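Protein CbbY (PDB 4UAS) dephosphorylates xylulose-1,5-bisphosphate, a potent Rubisco inhibitor that Rubisco itself produces, in a reaction that depends on magnesium. Local coordinates at residues Gly11-Thr16 and Pro95-Leu100; Thr16-Arg21 and Gly196-His201; Glu26-Leu31 and Trp35-Glu40. One frame throughout, in Å; residues are numbered along the deposited sequence.

How the contacts relate
The three contacts follow one path from the Rossmann-like core to the helical cap. Contact 1 sets the loop after strand 4-7 against the start of helix 97-107. Contact 2, whose centre is about 13 Å away, shares T16 with it and ties the start of helix 17-31 to the loop after strand 190-193; E15 OE1 and F197 N form a probable hydrogen bond between them. Contact 3 lies about 16 Å further on, centre to centre, at the far end of helix 17-31, which thus joins the magnesium site to the cap; the E18-R39 salt bridge links it to contact 2. Along the chain, contacts 1 and 2 interleave, and contact 3 is nested within the loops that both close.

Contact 1: Gly11-Thr16 and Pro95-Leu100; sequences GTLAET and PGIADL
L13 and I97 bring the two backbones closest, their CA atoms 6.4 Å apart, where the irregular loop 11-16 passes the first turn of helix 97-107. No hydrogen bond links the segments. The loop is closed on itself by G11 N to A14 O, and the helix opens with L100 N bonded to O of its N-cap residue, G96. G11 and G96 both have positive phi, at which a side chain would be jammed against the preceding carbonyl oxygen, so glycine suits both turns.

I97 carries the contact with its two branches. With chi1 at -68°, CG1 lies anti to the carbonyl carbon and points at the loop backbone, 3.5 Å from T12 O, while the terminal CD1 stays at 3.6 Å from that same oxygen. The other branch, CG2, is turned to L13 and meets its methyl CD2 at 3.8 Å; the two side chains cross at about a right angle. Branched aliphatic residues suit this buried spot, which F7 of strand 4-7 and L125 of helix 119-129 help to line on the L13 side.

The side chain of T12 points away from the helix, and its OG1 is hydrogen-bonded to D8 OD2. D8, D10 and T12 form the DxDx(T/V) motif of HAD phosphatases, in which D8 and D10, together with D176, bind the magnesium ion.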
# COMPACT_ATOMS: atom_id res chain seq x y z
N GLY A 11 0.84 -3.13 -3.98
CA GLY A 11 1.07 -2.89 -5.39
C GLY A 11 2.35 -2.16 -5.68
O GLY A 11 2.67 -2.02 -6.86
N THR A 12 3.10 -1.73 -4.67
CA THR A 12 4.32 -0.96 -4.81
C THR A 12 5.49 -1.78 -4.30
O THR A 12 6.41 -2.13 -5.09
CB THR A 12 4.18 0.44 -4.22
OG1 THR A 12 3.21 1.19 -4.91
CG2 THR A 12 5.48 1.19 -4.24
N LEU A 13 5.54 -2.04 -3.01
CA LEU A 13 6.57 -2.93 -2.51
C LEU A 13 6.41 -4.34 -3.09
O LEU A 13 7.40 -5.02 -3.31
CB LEU A 13 6.57 -3.02 -0.97
CG LEU A 13 6.94 -1.72 -0.24
CD1 LEU A 13 6.82 -1.92 1.25
CD2 LEU A 13 8.29 -1.21 -0.59
N ALA A 14 5.17 -4.83 -3.23
CA ALA A 14 4.86 -6.18 -3.61
C ALA A 14 3.48 -6.18 -4.20
O ALA A 14 2.65 -5.36 -3.83
CB ALA A 14 4.98 -7.13 -2.44
N GLU A 15 3.19 -7.14 -5.06
CA GLU A 15 1.83 -7.41 -5.55
C GLU A 15 1.10 -8.22 -4.47
O GLU A 15 1.29 -9.43 -4.33
CB GLU A 15 1.87 -8.19 -6.85
CG GLU A 15 2.03 -7.34 -8.07
CD GLU A 15 0.63 -6.55 -8.47
OE1 GLU A 15 0.63 -6.07 -9.60
OE2 GLU A 15 -0.55 -6.56 -7.83
N THR A 16 0.27 -7.53 -3.69
CA THR A 16 -0.43 -8.11 -2.54
C THR A 16 -1.90 -8.27 -2.74
O THR A 16 -2.56 -8.94 -1.95
CB THR A 16 -0.26 -7.19 -1.31
OG1 THR A 16 -0.75 -5.92 -1.69
CG2 THR A 16 1.20 -7.09 -0.86
N PRO A 95 10.13 -6.07 -8.76
CA PRO A 95 11.45 -5.78 -9.29
C PRO A 95 11.90 -4.36 -9.02
O PRO A 95 11.13 -3.39 -9.15
CB PRO A 95 11.34 -6.04 -10.77
CG PRO A 95 10.19 -6.99 -10.91
CD PRO A 95 9.27 -6.69 -9.78
N GLY A 96 13.18 -4.22 -8.65
CA GLY A 96 13.78 -2.93 -8.42
C GLY A 96 13.70 -2.41 -6.97
O GLY A 96 14.41 -1.49 -6.61
N ILE A 97 12.74 -2.90 -6.20
CA ILE A 97 12.49 -2.35 -4.88
C ILE A 97 13.61 -2.64 -3.87
O ILE A 97 14.14 -1.73 -3.21
CB ILE A 97 11.12 -2.87 -4.35
CG1 ILE A 97 9.90 -2.33 -5.13
CG2 ILE A 97 11.00 -2.63 -2.85
CD1 ILE A 97 9.75 -0.83 -5.01
N ALA A 98 14.02 -3.88 -3.81
CA ALA A 98 15.13 -4.23 -2.93
C ALA A 98 16.40 -3.47 -3.29
O ALA A 98 17.11 -2.96 -2.39
CB ALA A 98 15.40 -5.75 -2.93
N ASP A 99 16.73 -3.36 -4.58
CA ASP A 99 17.95 -2.62 -5.02
C ASP A 99 17.87 -1.15 -4.63
O ASP A 99 18.87 -0.58 -4.19
CB ASP A 99 18.12 -2.76 -6.49
CG ASP A 99 18.46 -4.17 -6.92
OD1 ASP A 99 18.91 -4.97 -6.08
OD2 ASP A 99 18.34 -4.43 -8.13
N LEU A 100 16.73 -0.49 -4.82
CA LEU A 100 16.59 0.91 -4.47
C LEU A 100 16.78 1.10 -2.95
O LEU A 100 17.45 2.04 -2.53
CB LEU A 100 15.24 1.43 -4.91
CG LEU A 100 15.03 2.91 -4.63
CD1 LEU A 100 15.96 3.72 -5.42
CD2 LEU A 100 13.57 3.30 -4.91

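Contact 2: Thr16-Arg21 and Gly196-His201; sequences TEELHR and GFYTRH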
# COMPACT_ATOMS: atom_id res chain seq x y z
N THR A 16 0.27 -7.53 -3.69
CA THR A 16 -0.43 -8.11 -2.54
C THR A 16 -1.90 -8.27 -2.74
O THR A 16 -2.56 -8.94 -1.95
CB THR A 16 -0.26 -7.19 -1.31
OG1 THR A 16 -0.75 -5.92 -1.69
CG2 THR A 16 1.20 -7.09 -0.86
N GLU A 17 -2.53 -7.57 -3.72
CA GLU A 17 -3.99 -7.47 -3.71
C GLU A 17 -4.66 -8.75 -3.99
O GLU A 17 -5.78 -8.97 -3.43
CB GLU A 17 -4.52 -6.37 -4.58
CG GLU A 17 -4.26 -4.99 -3.95
CD GLU A 17 -5.00 -4.66 -2.68
OE1 GLU A 17 -5.81 -5.43 -2.11
OE2 GLU A 17 -4.75 -3.55 -2.15
N GLU A 18 -4.13 -9.68 -4.79
CA GLU A 18 -4.81 -10.95 -4.94
C GLU A 18 -4.77 -11.71 -3.64
O GLU A 18 -5.70 -12.47 -3.34
CB GLU A 18 -4.20 -11.75 -6.08
CG GLU A 18 -4.75 -11.46 -7.42
CD GLU A 18 -6.23 -11.83 -7.52
OE1 GLU A 18 -7.00 -11.05 -7.07
OE2 GLU A 18 -6.61 -12.88 -8.18
N LEU A 19 -3.70 -11.59 -2.84
CA LEU A 19 -3.67 -12.22 -1.55
C LEU A 19 -4.68 -11.59 -0.60
O LEU A 19 -5.31 -12.30 0.20
CB LEU A 19 -2.23 -12.20 -0.97
CG LEU A 19 -1.99 -13.25 0.14
CD1 LEU A 19 -1.93 -14.65 -0.48
CD2 LEU A 19 -0.65 -12.96 0.81
N HIS A 20 -4.81 -10.27 -0.60
CA HIS A 20 -5.86 -9.63 0.15
C HIS A 20 -7.22 -10.16 -0.26
O HIS A 20 -8.06 -10.45 0.60
CB HIS A 20 -5.85 -8.11 -0.04
CG HIS A 20 -4.78 -7.40 0.73
ND1 HIS A 20 -4.80 -7.31 2.09
CD2 HIS A 20 -3.67 -6.74 0.29
CE1 HIS A 20 -3.72 -6.63 2.46
NE2 HIS A 20 -3.03 -6.27 1.40
N ARG A 21 -7.50 -10.28 -1.56
CA ARG A 21 -8.79 -10.78 -2.04
C ARG A 21 -9.06 -12.17 -1.53
O ARG A 21 -10.17 -12.46 -1.04
CB ARG A 21 -8.86 -10.70 -3.56
CG ARG A 21 -10.27 -11.03 -4.11
CD ARG A 21 -10.35 -10.87 -5.62
NE ARG A 21 -9.61 -11.87 -6.37
CZ ARG A 21 -10.11 -13.01 -6.84
NH1 ARG A 21 -11.36 -13.35 -6.62
NH2 ARG A 21 -9.34 -13.81 -7.54
N GLY A 196 0.15 -1.84 -11.59
CA GLY A 196 0.10 -3.29 -11.58
C GLY A 196 -1.23 -3.73 -12.03
O GLY A 196 -2.00 -2.96 -12.62
N PHE A 197 -1.51 -5.00 -11.77
CA PHE A 197 -2.65 -5.63 -12.33
C PHE A 197 -3.97 -4.83 -12.18
O PHE A 197 -4.76 -4.64 -13.12
CB PHE A 197 -2.84 -7.08 -11.73
CG PHE A 197 -4.06 -7.79 -12.22
CD1 PHE A 197 -4.16 -8.18 -13.51
CD2 PHE A 197 -5.09 -8.14 -11.34
CE1 PHE A 197 -5.27 -8.80 -13.97
CE2 PHE A 197 -6.18 -8.80 -11.79
CZ PHE A 197 -6.31 -9.12 -13.11
N TYR A 198 -4.23 -4.43 -10.95
CA TYR A 198 -5.50 -3.83 -10.63
C TYR A 198 -5.56 -2.33 -10.93
O TYR A 198 -6.60 -1.73 -10.80
CB TYR A 198 -5.86 -4.07 -9.18
CG TYR A 198 -6.46 -5.41 -8.92
CD1 TYR A 198 -5.82 -6.36 -8.13
CD2 TYR A 198 -7.72 -5.70 -9.38
CE1 TYR A 198 -6.42 -7.56 -7.84
CE2 TYR A 198 -8.35 -6.94 -9.10
CZ TYR A 198 -7.68 -7.86 -8.32
OH TYR A 198 -8.34 -9.02 -8.04
N THR A 199 -4.45 -1.71 -11.34
CA THR A 199 -4.38 -0.27 -11.58
C THR A 199 -3.95 0.13 -12.97
O THR A 199 -3.91 1.30 -13.27
CB THR A 199 -3.54 0.43 -10.54
OG1 THR A 199 -2.20 -0.07 -10.67
CG2 THR A 199 -4.09 0.25 -9.14
N ARG A 200 -3.64 -0.84 -13.80
CA ARG A 200 -3.12 -0.53 -15.11
C ARG A 200 -4.05 0.29 -16.01
O ARG A 200 -3.58 1.04 -16.88
CB ARG A 200 -2.68 -1.78 -15.82
CG ARG A 200 -1.56 -1.44 -16.78
CD ARG A 200 -1.11 -2.73 -17.37
NE ARG A 200 -0.64 -3.76 -16.41
CZ ARG A 200 0.53 -3.68 -15.81
NH1 ARG A 200 0.91 -4.64 -14.99
NH2 ARG A 200 1.26 -2.65 -16.01
N HIS A 201 -5.36 0.17 -15.75
CA HIS A 201 -6.38 0.87 -16.51
C HIS A 201 -6.44 2.35 -16.12
O HIS A 201 -7.18 3.14 -16.77
CB HIS A 201 -7.74 0.22 -16.30
CG HIS A 201 -8.26 0.37 -14.91
ND1 HIS A 201 -7.81 -0.39 -13.85
CD2 HIS A 201 -9.16 1.22 -14.39
CE1 HIS A 201 -8.40 -0.05 -12.74
NE2 HIS A 201 -9.22 0.95 -13.05
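Y198 reaches from the loop 196-201 to the first turn of helix 17-31, where its hydroxyl gives a short hydrogen bond of 2.6 Å from OH to E18 OE1. The carboxylate oxygen sits at the edge of the tyrosine ring, near its plane, whereas the OH approaches from above the carboxylate plane, 45° out of it. R21, one turn further along the helix, meets both carboxylate oxygens on the syn side and grips them side-on, its NE on the other side of the carboxylate plane from the tyrosine OH: NE reaches OE1 at 2.8 Å and NH2 reaches OE2 at 3.0 Å, both nearly straight and close to the guanidinium plane. The bend of E18 at chi2 (-64°) turns its carboxylate toward both partners. OE1 thus accepts two donors and OE2 also takes a salt bridge from R39, so E18 is likely to stay ionised.

The closely packed part is the buried ring of Y198. E17 CB touches Y198 CD1 at 3.8 Å, and CD2 of the adjacent F197 lies 3.6 Å above the ring plane, over its centre. A tyrosine fits because its ring packs against E17 CB and the F197 ring while its hydroxyl serves the glutamate. The E17 carboxylate turns from the tyrosine, and its OE1 is hydrogen-bonded to Y42 OH; E17 is a substrate-binding residue. On the looser side E18 and R21 are only partly buried, and R21 NE merely touches Y198 OH at 3.5 Å, its bond going to E18 OE1.

Helix 39-45 covers this joint, R39 lying on both F197 and Y198, so that the loop between strands 190-193 and 209-210 of the core sheet is held against helix 17-31, consistent with a cap-to-core junction.

Contact 3: Glu26-Leu31 and Trp35-Glu40; sequences ETFAAL and WFWDRE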
# COMPACT_ATOMS: atom_id res chain seq x y z
N GLU A 26 -11.88 -15.97 1.95
CA GLU A 26 -11.78 -17.04 2.94
C GLU A 26 -12.41 -16.66 4.26
O GLU A 26 -12.97 -17.50 4.95
CB GLU A 26 -10.33 -17.50 3.03
CG GLU A 26 -9.83 -18.23 1.80
CD GLU A 26 -8.44 -18.81 1.92
OE1 GLU A 26 -7.78 -18.61 2.95
OE2 GLU A 26 -8.02 -19.46 0.92
N THR A 27 -12.26 -15.40 4.64
CA THR A 27 -12.87 -14.89 5.88
C THR A 27 -14.40 -14.95 5.77
O THR A 27 -15.10 -15.39 6.66
CB THR A 27 -12.35 -13.51 6.19
OG1 THR A 27 -10.96 -13.54 6.43
CG2 THR A 27 -13.06 -12.97 7.46
N PHE A 28 -14.89 -14.52 4.65
CA PHE A 28 -16.34 -14.52 4.42
C PHE A 28 -16.86 -15.97 4.52
O PHE A 28 -17.87 -16.22 5.16
CB PHE A 28 -16.68 -13.95 3.06
CG PHE A 28 -16.28 -12.47 2.86
CD1 PHE A 28 -16.02 -11.63 3.91
CD2 PHE A 28 -16.16 -12.00 1.57
CE1 PHE A 28 -15.64 -10.32 3.67
CE2 PHE A 28 -15.77 -10.71 1.32
CZ PHE A 28 -15.50 -9.85 2.38
N ALA A 29 -16.17 -16.93 3.89
CA ALA A 29 -16.63 -18.30 3.95
C ALA A 29 -16.61 -18.79 5.39
O ALA A 29 -17.56 -19.48 5.82
CB ALA A 29 -15.78 -19.20 3.06
N ALA A 30 -15.55 -18.49 6.14
CA ALA A 30 -15.45 -18.93 7.51
C ALA A 30 -16.51 -18.35 8.40
O ALA A 30 -16.94 -19.00 9.38
CB ALA A 30 -14.05 -18.61 8.06
N LEU A 31 -16.95 -17.15 8.10
CA LEU A 31 -18.01 -16.45 8.79
C LEU A 31 -19.43 -16.94 8.45
O LEU A 31 -20.38 -16.57 9.12
CB LEU A 31 -17.87 -14.97 8.60
CG LEU A 31 -16.66 -14.35 9.27
CD1 LEU A 31 -16.58 -12.85 8.99
CD2 LEU A 31 -16.70 -14.54 10.80
N TRP A 35 -21.06 -13.89 0.82
CA TRP A 35 -20.32 -12.86 0.08
C TRP A 35 -19.10 -13.48 -0.58
O TRP A 35 -18.41 -14.32 -0.02
CB TRP A 35 -19.82 -11.74 1.04
CG TRP A 35 -20.82 -11.24 2.00
CD1 TRP A 35 -22.19 -11.21 1.90
CD2 TRP A 35 -20.51 -10.57 3.21
NE1 TRP A 35 -22.73 -10.65 3.01
CE2 TRP A 35 -21.72 -10.23 3.83
CE3 TRP A 35 -19.30 -10.25 3.84
CZ2 TRP A 35 -21.76 -9.56 5.06
CZ3 TRP A 35 -19.33 -9.62 5.10
CH2 TRP A 35 -20.55 -9.25 5.68
N PHE A 36 -18.81 -13.01 -1.81
CA PHE A 36 -17.64 -13.50 -2.54
C PHE A 36 -17.26 -12.41 -3.55
O PHE A 36 -18.12 -11.96 -4.31
CB PHE A 36 -17.94 -14.82 -3.27
CG PHE A 36 -16.78 -15.30 -4.02
CD1 PHE A 36 -15.75 -16.02 -3.32
CD2 PHE A 36 -16.57 -15.04 -5.30
CE1 PHE A 36 -14.62 -16.47 -3.96
CE2 PHE A 36 -15.44 -15.45 -5.95
CZ PHE A 36 -14.44 -16.18 -5.31
N TRP A 37 -16.02 -11.96 -3.48
CA TRP A 37 -15.52 -10.94 -4.36
C TRP A 37 -14.64 -11.50 -5.48
O TRP A 37 -13.54 -11.99 -5.24
CB TRP A 37 -14.71 -9.92 -3.55
CG TRP A 37 -15.52 -9.15 -2.53
CD1 TRP A 37 -16.82 -9.08 -2.42
CD2 TRP A 37 -14.96 -8.30 -1.51
NE1 TRP A 37 -17.20 -8.27 -1.38
CE2 TRP A 37 -16.06 -7.76 -0.80
CE3 TRP A 37 -13.68 -7.92 -1.10
CZ2 TRP A 37 -15.90 -6.87 0.25
CZ3 TRP A 37 -13.55 -7.06 -0.05
CH2 TRP A 37 -14.63 -6.52 0.62
N ASP A 38 -15.19 -11.51 -6.69
CA ASP A 38 -14.43 -11.89 -7.86
C ASP A 38 -13.51 -10.74 -8.28
O ASP A 38 -13.60 -9.63 -7.76
CB ASP A 38 -15.28 -12.48 -8.99
CG ASP A 38 -16.31 -11.57 -9.55
OD1 ASP A 38 -16.14 -10.33 -9.59
OD2 ASP A 38 -17.37 -12.15 -10.07
N ARG A 39 -12.62 -10.99 -9.23
CA ARG A 39 -11.71 -9.94 -9.67
C ARG A 39 -12.37 -8.69 -10.22
O ARG A 39 -11.94 -7.58 -9.99
CB ARG A 39 -10.72 -10.44 -10.71
CG ARG A 39 -9.65 -11.29 -10.18
CD ARG A 39 -8.73 -11.73 -11.28
NE ARG A 39 -7.54 -12.36 -10.82
CZ ARG A 39 -6.57 -12.78 -11.61
NH1 ARG A 39 -6.63 -12.66 -12.93
NH2 ARG A 39 -5.51 -13.35 -11.12
N GLU A 40 -13.46 -8.91 -10.97
CA GLU A 40 -14.16 -7.78 -11.55
C GLU A 40 -14.70 -6.86 -10.43
O GLU A 40 -14.55 -5.63 -10.48
CB GLU A 40 -15.31 -8.29 -12.45
CG GLU A 40 -16.17 -7.19 -13.00
CD GLU A 40 -17.19 -7.65 -14.05
OE1 GLU A 40 -17.12 -8.73 -14.57
OE2 GLU A 40 -17.96 -6.82 -14.50
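F28 stands between two tryptophans and makes an edge-to-face stack with each, using its face for one and its edge for the other. The benzo edge of W35 comes over one face of F28, with F28 CD1 and W35 CE3 3.6 Å apart. The planes of these two rings stand at 77°. At W37 the roles are reversed: the far edge of F28 points into the indole face, F28 CE2 lying 3.6 Å from W37 CE2, with the planes at 76°. With CG anti to the carbonyl carbon (chi1 -62°), the F28 ring leaves helix 17-31 toward the extended segment and enters between the indoles.

This aromatic cluster, extended by F58, which meets both tryptophans edge-to-face, and by F24, whose ring meets that of W37, packs the helical cap typical of this HAD subgroup, holding the chain between helices 17-31 and 39-45 against helix 51-61. Flat, wide residues suit it because each can offer both a face and a rim. A leucine in place of F28 would probably leave a gap between the indoles and deprive both of their edge-to-face partner.

Backbone also takes part in the packing, for W35 O lies 3.6 Å from F28 CB.

Several polar groups find partners beyond the cluster. W35 NE1 bonds to D65 O and W37 N to N25 OD1, while R21 NH1, from an earlier turn of helix 17-31, donates to W37 O.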